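Local structure of vanadium-dependent haloperoxidase (4CIT) at residues Arg210-Asp215 with Ala320-Phe325; Phe57-Ala62 with Ile286-His291; Asn92-Ile97 with Asp161-Trp166. The protein is a bacterial vanadium-dependent iodoperoxidase, which probably uses hydrogen peroxide to oxidise iodide at a vanadate cofactor. All coordinates share one frame; numbering follows the deposited sequence.

Interaction 1: residues Arg210-Asp215 with Ala320-Phe325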
loop_
_atom_site.group_PDB
_atom_site.type_symbol
_atom_site.label_atom_id
_atom_site.label_comp_id
_atom_site.label_asym_id
_atom_site.label_seq_id
_atom_site.Cartn_x
_atom_site.Cartn_y
_atom_site.Cartn_z
ATOM N N ARG A 210 1.756 14.086 -6.790
ATOM C CA ARG A 210 1.409 13.639 -8.126
ATOM C C ARG A 210 0.873 12.243 -8.163
ATOM O O ARG A 210 1.589 11.299 -7.817
ATOM C CB ARG A 210 2.660 13.706 -8.989
ATOM C CG ARG A 210 2.409 13.422 -10.504
ATOM C CD ARG A 210 3.675 13.302 -11.276
ATOM N NE ARG A 210 4.548 12.246 -10.734
ATOM C CZ ARG A 210 5.860 12.211 -10.822
ATOM N NH1 ARG A 210 6.534 13.144 -11.452
ATOM N NH2 ARG A 210 6.492 11.193 -10.353
ATOM N N PRO A 211 -0.377 12.044 -8.605
ATOM C CA PRO A 211 -0.798 10.658 -8.748
ATOM C C PRO A 211 -0.127 9.936 -9.925
ATOM O O PRO A 211 0.370 10.585 -10.885
ATOM C CB PRO A 211 -2.295 10.775 -9.020
ATOM C CG PRO A 211 -2.653 12.192 -9.000
ATOM C CD PRO A 211 -1.383 13.003 -9.045
ATOM N N PHE A 212 0.001 8.626 -9.847
ATOM C CA PHE A 212 0.530 7.845 -10.992
ATOM C C PHE A 212 -0.382 7.733 -12.180
ATOM O O PHE A 212 0.064 7.856 -13.329
ATOM C CB PHE A 212 0.872 6.420 -10.501
ATOM C CG PHE A 212 2.083 6.346 -9.633
ATOM C CD1 PHE A 212 3.372 6.470 -10.167
ATOM C CD2 PHE A 212 1.983 6.202 -8.259
ATOM C CE1 PHE A 212 4.484 6.349 -9.338
ATOM C CE2 PHE A 212 3.115 6.164 -7.417
ATOM C CZ PHE A 212 4.384 6.153 -7.998
ATOM N N VAL A 213 -1.670 7.446 -11.940
ATOM C CA VAL A 213 -2.654 7.113 -13.005
ATOM C C VAL A 213 -3.869 8.068 -13.019
ATOM O O VAL A 213 -4.505 8.373 -14.067
ATOM C CB VAL A 213 -3.195 5.659 -12.779
ATOM C CG1 VAL A 213 -3.957 5.178 -13.968
ATOM C CG2 VAL A 213 -2.083 4.655 -12.449
ATOM N N LEU A 214 -4.252 8.558 -11.837
ATOM C CA LEU A 214 -5.426 9.428 -11.730
ATOM C C LEU A 214 -5.214 10.668 -12.546
ATOM O O LEU A 214 -4.076 11.152 -12.681
ATOM C CB LEU A 214 -5.696 9.896 -10.331
ATOM C CG LEU A 214 -5.851 8.806 -9.274
ATOM C CD1 LEU A 214 -6.064 9.422 -7.895
ATOM C CD2 LEU A 214 -6.940 7.870 -9.688
ATOM N N ASP A 215 -6.313 11.169 -13.092
ATOM C CA ASP A 215 -6.281 12.493 -13.738
ATOM C C ASP A 215 -6.136 13.629 -12.741
ATOM O O ASP A 215 -5.540 14.690 -13.035
ATOM C CB ASP A 215 -7.538 12.664 -14.573
ATOM C CG ASP A 215 -7.621 11.653 -15.708
ATOM O OD1 ASP A 215 -6.603 11.413 -16.397
ATOM O OD2 ASP A 215 -8.735 11.071 -15.889
ATOM N N ALA A 320 -1.649 1.112 -8.065
ATOM C CA ALA A 320 -3.011 1.301 -7.643
ATOM C C ALA A 320 -3.097 1.738 -6.168
ATOM O O ALA A 320 -3.925 2.647 -5.878
ATOM C CB ALA A 320 -3.841 0.075 -7.916
ATOM N N MET A 321 -2.383 1.081 -5.251
ATOM C CA MET A 321 -2.476 1.443 -3.866
ATOM C C MET A 321 -1.995 2.876 -3.595
ATOM O O MET A 321 -2.514 3.537 -2.676
ATOM C CB MET A 321 -1.749 0.450 -2.999
ATOM C CG MET A 321 -2.482 -0.870 -2.888
ATOM S SD MET A 321 -1.715 -2.002 -1.660
ATOM C CE MET A 321 -0.431 -2.712 -2.532
ATOM N N ALA A 322 -0.954 3.310 -4.298
ATOM C CA ALA A 322 -0.384 4.646 -4.060
ATOM C C ALA A 322 -1.483 5.627 -4.501
ATOM O O ALA A 322 -1.792 6.599 -3.727
ATOM C CB ALA A 322 0.868 4.860 -4.847
ATOM N N ASP A 323 -2.173 5.374 -5.629
ATOM C CA ASP A 323 -3.276 6.269 -6.049
ATOM C C ASP A 323 -4.497 6.189 -5.089
ATOM O O ASP A 323 -5.142 7.201 -4.784
ATOM C CB ASP A 323 -3.641 6.087 -7.535
ATOM C CG ASP A 323 -2.614 6.830 -8.496
ATOM O OD1 ASP A 323 -1.512 7.363 -7.987
ATOM O OD2 ASP A 323 -2.969 6.880 -9.711
ATOM N N ALA A 324 -4.719 5.017 -4.534
ATOM C CA ALA A 324 -5.794 4.829 -3.547
ATOM C C ALA A 324 -5.559 5.680 -2.267
ATOM O O ALA A 324 -6.494 6.349 -1.719
ATOM C CB ALA A 324 -5.955 3.388 -3.221
ATOM N N PHE A 325 -4.314 5.751 -1.788
ATOM C CA PHE A 325 -3.989 6.596 -0.650
ATOM C C PHE A 325 -4.231 8.065 -0.976
ATOM O O PHE A 325 -4.636 8.812 -0.100
ATOM C CB PHE A 325 -2.601 6.295 -0.108
ATOM C CG PHE A 325 -2.561 5.194 0.883
ATOM C CD1 PHE A 325 -3.023 5.428 2.162
ATOM C CD2 PHE A 325 -2.018 3.960 0.556
ATOM C CE1 PHE A 325 -2.980 4.402 3.085
ATOM C CE2 PHE A 325 -1.883 2.969 1.522
ATOM C CZ PHE A 325 -2.403 3.202 2.776
#
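Both carboxylate oxygens of Asp323 are gripped by consecutive backbone N-H groups of the loop 210-215, and OD2 takes two of the three. The shorter of these reaches from Val213 N to Asp323 OD2 at 2.6 Å, on the syn lone pair of that oxygen. The adjacent amide shares the same atom: Leu214 N approaches Asp323 OD2 at 3.0 Å, also on the syn side but 34° out of the carboxylate plane. The third bond, from Phe212 N to Asp323 OD1 at 2.7 Å, again uses a syn lone pair. With CG anti to its own carbonyl carbon (chi1 -79°), Asp323 reaches off the helix toward the backbone of the loop, and the fan of amides is likely to stabilise its buried negative charge. Apolar groups fill in around the carboxylate: Leu214 CG lies 3.5 Å from Asp323 OD2, and the Phe212 ring meets the methyl of Ala322 at its edge, with CE2 3.7 Å from Ala322 CB. Replacing Asp323 by an alanine would probably leave three buried amide N-H groups without their acceptor and the loop less firmly tied to the helix. The loop thus docks on helix 307-335 of the PAP2-type helical core, between helix 59-80, where Phe212 packs on Ala67, and helix 426-446, where Val213 and Leu214 rest on Phe442 and Leu439.

Interaction 2: residues Phe57-Ala62 with Ile286-His291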
loop_
_atom_site.group_PDB
_atom_site.type_symbol
_atom_site.label_atom_id
_atom_site.label_comp_id
_atom_site.label_asym_id
_atom_site.label_seq_id
_atom_site.Cartn_x
_atom_site.Cartn_y
_atom_site.Cartn_z
ATOM N N PHE A 57 7.484 5.212 9.135
ATOM C CA PHE A 57 6.702 5.722 8.013
ATOM C C PHE A 57 5.212 5.567 8.211
ATOM O O PHE A 57 4.710 4.525 8.579
ATOM C CB PHE A 57 7.209 5.126 6.722
ATOM C CG PHE A 57 8.502 5.741 6.261
ATOM C CD1 PHE A 57 8.513 6.987 5.669
ATOM C CD2 PHE A 57 9.729 5.111 6.470
ATOM C CE1 PHE A 57 9.698 7.630 5.284
ATOM C CE2 PHE A 57 10.889 5.712 6.080
ATOM C CZ PHE A 57 10.896 6.962 5.467
ATOM N N SER A 58 4.455 6.560 7.784
ATOM C CA SER A 58 2.988 6.508 7.885
ATOM C C SER A 58 2.345 5.716 6.714
ATOM O O SER A 58 2.991 5.495 5.688
ATOM C CB SER A 58 2.417 7.919 7.839
ATOM O OG SER A 58 2.637 8.525 6.557
ATOM N N PRO A 59 1.056 5.317 6.840
ATOM C CA PRO A 59 0.439 4.531 5.754
ATOM C C PRO A 59 0.490 5.113 4.344
ATOM O O PRO A 59 0.958 4.429 3.398
ATOM C CB PRO A 59 -0.989 4.245 6.250
ATOM C CG PRO A 59 -0.823 4.248 7.747
ATOM C CD PRO A 59 0.239 5.291 8.060
ATOM N N PRO A 60 0.166 6.391 4.178
ATOM C CA PRO A 60 0.281 6.906 2.815
ATOM C C PRO A 60 1.711 6.980 2.271
ATOM O O PRO A 60 1.939 6.664 1.086
ATOM C CB PRO A 60 -0.308 8.356 2.893
ATOM C CG PRO A 60 -0.565 8.611 4.354
ATOM C CD PRO A 60 -0.439 7.345 5.131
ATOM N N VAL A 61 2.660 7.370 3.113
ATOM C CA VAL A 61 4.078 7.515 2.683
ATOM C C VAL A 61 4.664 6.123 2.304
ATOM O O VAL A 61 5.407 5.997 1.312
ATOM C CB VAL A 61 4.948 8.203 3.766
ATOM C CG1 VAL A 61 6.408 8.169 3.361
ATOM C CG2 VAL A 61 4.484 9.632 3.931
ATOM N N ALA A 62 4.257 5.074 3.035
ATOM C CA ALA A 62 4.667 3.697 2.742
ATOM C C ALA A 62 4.277 3.286 1.317
ATOM O O ALA A 62 5.027 2.610 0.643
ATOM C CB ALA A 62 4.039 2.751 3.771
ATOM N N ILE A 286 2.936 -3.548 10.571
ATOM C CA ILE A 286 2.977 -3.109 9.183
ATOM C C ILE A 286 1.747 -2.240 8.839
ATOM O O ILE A 286 0.766 -2.284 9.514
ATOM C CB ILE A 286 3.156 -4.274 8.196
ATOM C CG1 ILE A 286 2.035 -5.314 8.241
ATOM C CG2 ILE A 286 4.510 -4.890 8.434
ATOM C CD1 ILE A 286 2.120 -6.318 7.093
ATOM N N THR A 287 1.812 -1.420 7.803
ATOM C CA THR A 287 0.689 -0.655 7.356
ATOM C C THR A 287 -0.213 -1.427 6.379
ATOM O O THR A 287 0.182 -2.471 5.872
ATOM C CB THR A 287 1.179 0.609 6.661
ATOM O OG1 THR A 287 1.926 0.208 5.536
ATOM C CG2 THR A 287 2.011 1.483 7.610
ATOM N N PRO A 288 -1.394 -0.920 6.080
ATOM C CA PRO A 288 -2.267 -1.658 5.199
ATOM C C PRO A 288 -1.720 -1.888 3.803
ATOM O O PRO A 288 -1.974 -2.963 3.206
ATOM C CB PRO A 288 -3.536 -0.760 5.123
ATOM C CG PRO A 288 -3.552 -0.118 6.451
ATOM C CD PRO A 288 -2.098 0.216 6.737
ATOM N N GLY A 289 -1.009 -0.925 3.239
ATOM C CA GLY A 289 -0.366 -1.130 1.925
ATOM C C GLY A 289 0.644 -2.264 1.905
ATOM O O GLY A 289 0.704 -3.088 0.971
ATOM N N ALA A 290 1.433 -2.323 2.982
ATOM C CA ALA A 290 2.404 -3.421 3.178
ATOM C C ALA A 290 1.738 -4.759 3.313
ATOM O O ALA A 290 2.209 -5.776 2.766
ATOM C CB ALA A 290 3.329 -3.146 4.377
ATOM N N HIS A 291 0.568 -4.808 4.002
ATOM C CA HIS A 291 -0.111 -6.059 4.153
ATOM C C HIS A 291 -0.572 -6.576 2.774
ATOM O O HIS A 291 -0.399 -7.789 2.482
ATOM C CB HIS A 291 -1.277 -5.841 5.074
ATOM C CG HIS A 291 -1.990 -7.084 5.509
ATOM N ND1 HIS A 291 -2.710 -7.128 6.686
ATOM C CD2 HIS A 291 -2.080 -8.321 4.974
ATOM C CE1 HIS A 291 -3.164 -8.354 6.881
ATOM N NE2 HIS A 291 -2.891 -9.072 5.805
HETATM O O HOH W 1 0.431 1.612 3.787
#
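Thr287 points its side chain at the start of helix 59-80 and divides its two branches between Pro59 and Ala62. Its methyl lies obliquely against the proline, with Thr287 CG2 3.9 Å from Pro59 CA and about as far from the ring carbon CG. The hydroxyl branch turns to Ala62, later in the first turn of that helix, where Thr287 OG1 stands 3.7 Å from the methyl carbon Ala62 CB. This split follows from the first torsion: at chi1 62° OG1 sits between the backbone N and the carbonyl carbon, which leaves CG2 anti to the carbonyl carbon and facing Pro59. Beside it the two proline rings approach more loosely, Pro59 CB lying 4.2 Å from Pro288 CD.

Two helix N-termini meet here, each with a hydroxyl residue at the N-cap followed by proline: Ser58 precedes Pro59 at the head of helix 59-80, and Thr287 precedes Pro288 at the head of helix 288-302. Between them a water joins the helix starts. It donates to Pro59 O at 2.9 Å, accepts from Gly289 N at 3.0 Å, and is hydrogen-bonded to Thr287 OG1 at 2.7 Å. The buried hydroxyl, an amide of the first turn of helix 288-302 and a carbonyl of helix 59-80 thereby share one partner. Trp329 of helix 307-335 packs against Pro60, while Met52 of helix 38-55 touches Ala62.

Interaction 3: residues Asn92-Ile97 with Asp161-Trp166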
loop_
_atom_site.group_PDB
_atom_site.type_symbol
_atom_site.label_atom_id
_atom_site.label_comp_id
_atom_site.label_asym_id
_atom_site.label_seq_id
_atom_site.Cartn_x
_atom_site.Cartn_y
_atom_site.Cartn_z
ATOM N N ASN A 92 1.669 9.259 -15.073
ATOM C CA ASN A 92 1.876 10.702 -15.226
ATOM C C ASN A 92 3.315 11.173 -15.187
ATOM O O ASN A 92 3.977 10.956 -14.213
ATOM C CB ASN A 92 1.056 11.414 -14.105
ATOM C CG ASN A 92 -0.499 11.188 -14.287
ATOM O OD1 ASN A 92 -1.002 11.104 -15.439
ATOM N ND2 ASN A 92 -1.226 11.172 -13.199
ATOM N N GLY A 93 3.788 11.792 -16.267
ATOM C CA GLY A 93 5.154 12.332 -16.343
ATOM C C GLY A 93 6.284 11.315 -16.747
ATOM O O GLY A 93 7.403 11.716 -16.807
ATOM N N LEU A 94 5.998 10.054 -16.864
ATOM C CA LEU A 94 7.022 9.049 -17.032
ATOM C C LEU A 94 7.332 8.902 -18.520
ATOM O O LEU A 94 6.463 8.638 -19.357
ATOM C CB LEU A 94 6.535 7.728 -16.536
ATOM C CG LEU A 94 7.555 6.584 -16.711
ATOM C CD1 LEU A 94 8.849 6.875 -15.997
ATOM C CD2 LEU A 94 6.918 5.271 -16.262
ATOM N N THR A 95 8.608 9.140 -18.815
ATOM C CA THR A 95 9.192 8.898 -20.138
ATOM C C THR A 95 10.058 7.671 -20.240
ATOM O O THR A 95 10.359 6.978 -19.255
ATOM C CB THR A 95 10.069 10.104 -20.603
ATOM O OG1 THR A 95 11.180 10.247 -19.714
ATOM C CG2 THR A 95 9.207 11.405 -20.708
ATOM N N ALA A 96 10.430 7.348 -21.470
ATOM C CA ALA A 96 11.171 6.080 -21.693
ATOM C C ALA A 96 12.500 5.976 -20.945
ATOM O O ALA A 96 13.353 6.912 -20.937
ATOM C CB ALA A 96 11.306 5.800 -23.176
ATOM N N ILE A 97 12.737 4.809 -20.340
ATOM C CA ILE A 97 14.052 4.529 -19.717
ATOM C C ILE A 97 15.129 4.337 -20.786
ATOM O O ILE A 97 14.825 3.997 -21.930
ATOM C CB ILE A 97 14.083 3.320 -18.780
ATOM C CG1 ILE A 97 13.633 2.027 -19.446
ATOM C CG2 ILE A 97 13.214 3.568 -17.479
ATOM C CD1 ILE A 97 14.113 0.780 -18.730
ATOM N N ASP A 161 18.536 6.009 -11.928
ATOM C CA ASP A 161 18.724 7.406 -11.968
ATOM C C ASP A 161 17.596 8.053 -12.760
ATOM O O ASP A 161 17.184 9.167 -12.430
ATOM C CB ASP A 161 20.076 7.880 -12.571
ATOM C CG ASP A 161 21.293 7.553 -11.647
ATOM O OD1 ASP A 161 21.159 7.405 -10.358
ATOM O OD2 ASP A 161 22.388 7.414 -12.233
ATOM N N HIS A 162 17.159 7.416 -13.836
ATOM C CA HIS A 162 16.121 7.988 -14.662
ATOM C C HIS A 162 14.839 8.068 -13.854
ATOM O O HIS A 162 14.106 9.106 -13.844
ATOM C CB HIS A 162 15.998 7.254 -16.006
ATOM C CG HIS A 162 14.829 7.701 -16.842
ATOM N ND1 HIS A 162 14.945 8.705 -17.762
ATOM C CD2 HIS A 162 13.545 7.250 -16.931
ATOM C CE1 HIS A 162 13.779 8.908 -18.357
ATOM N NE2 HIS A 162 12.910 8.013 -17.881
ATOM N N ILE A 163 14.488 6.933 -13.272
ATOM C CA ILE A 163 13.267 6.859 -12.508
ATOM C C ILE A 163 13.330 7.799 -11.284
ATOM O O ILE A 163 12.328 8.515 -10.982
ATOM C CB ILE A 163 12.977 5.434 -12.092
ATOM C CG1 ILE A 163 12.825 4.587 -13.369
ATOM C CG2 ILE A 163 11.806 5.431 -11.111
ATOM C CD1 ILE A 163 11.571 4.818 -14.174
ATOM N N GLY A 164 14.513 7.910 -10.696
ATOM C CA GLY A 164 14.746 8.876 -9.582
ATOM C C GLY A 164 14.464 10.347 -9.950
ATOM O O GLY A 164 13.873 11.082 -9.182
ATOM N N GLU A 165 14.836 10.755 -11.154
ATOM C CA GLU A 165 14.576 12.087 -11.588
ATOM C C GLU A 165 13.064 12.356 -11.634
ATOM O O GLU A 165 12.674 13.447 -11.270
ATOM C CB GLU A 165 15.171 12.406 -12.955
ATOM C CG GLU A 165 16.670 12.514 -12.854
ATOM C CD GLU A 165 17.346 12.720 -14.232
ATOM O OE1 GLU A 165 16.683 13.218 -15.183
ATOM O OE2 GLU A 165 18.562 12.398 -14.328
ATOM N N TRP A 166 12.299 11.388 -12.142
ATOM C CA TRP A 166 10.843 11.488 -12.259
ATOM C C TRP A 166 10.223 11.475 -10.850
ATOM O O TRP A 166 9.311 12.316 -10.591
ATOM C CB TRP A 166 10.340 10.306 -13.062
ATOM C CG TRP A 166 8.877 10.084 -13.056
ATOM C CD1 TRP A 166 7.907 10.893 -13.565
ATOM C CD2 TRP A 166 8.276 8.872 -12.714
ATOM N NE1 TRP A 166 6.707 10.281 -13.473
ATOM C CE2 TRP A 166 6.887 9.023 -12.950
ATOM C CE3 TRP A 166 8.791 7.659 -12.207
ATOM C CZ2 TRP A 166 5.990 8.034 -12.722
ATOM C CZ3 TRP A 166 7.869 6.651 -11.953
ATOM C CH2 TRP A 166 6.475 6.840 -12.296
#
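Leu94 lies over one face of the Trp166 indole, and this is the close-packed part of the contact. Its CD1 sits 3.9 Å from the centroid of the six-membered ring, 14° off the normal, in a CH-pi contact, and also meets Ile163 CD1. At the edge of the indole, in the ring plane, Trp166 NE1 donates to Asn92 O at 2.9 Å with a nearly straight N-H...O angle of 165°. Trp166 CG is anti to the backbone N (chi1 168°), which carries the indole off helix 146-167 to the loop. Arg210 adds a cation-pi contact to this ring, and Tyr68 of helix 59-80 meets it edge-to-face.

Thr95 and Ala96, both exposed, add little, and here the contact is more polar. His162 NE2 donates to Thr95 O at 3.1 Å from above the carbonyl plane, not along a lone pair. Ile97 CA packs over one face of the imidazole, 4.2 Å from its centroid, and Ile97 CG2 reaches Ile163 CD1.

Both rings donate to loop carbonyls while an aliphatic group lies over one face of each. The His162 bond requires a proton on NE2, whereas the indole N-H is a permanent donor and probably gives the firmer anchor.

In the fold
Interactions 1 and 3 meet where loop 210-215 runs beside loop 92-97 and the Trp166 indole: Phe212 O lies 2.8 Å from Asn92 N, a probable hydrogen bond, and Phe212 CE1 packs 3.6 Å from Trp166 CH2. Interaction 1 joins interaction 2 through helix 307-335, with Phe325 CZ 3.6 Å from Pro59 O and Met321 CE 3.7 Å from Gly289 O. Interactions 2 and 3 do not touch, their nearest atoms being about 14 Å apart. Interaction 2 borders the vanadate site, the side chain of Pro288 being about 5 Å from a bound vanadate, whereas at interaction 3 the side chain of Ile97 is about 10 Å from the sodium ion.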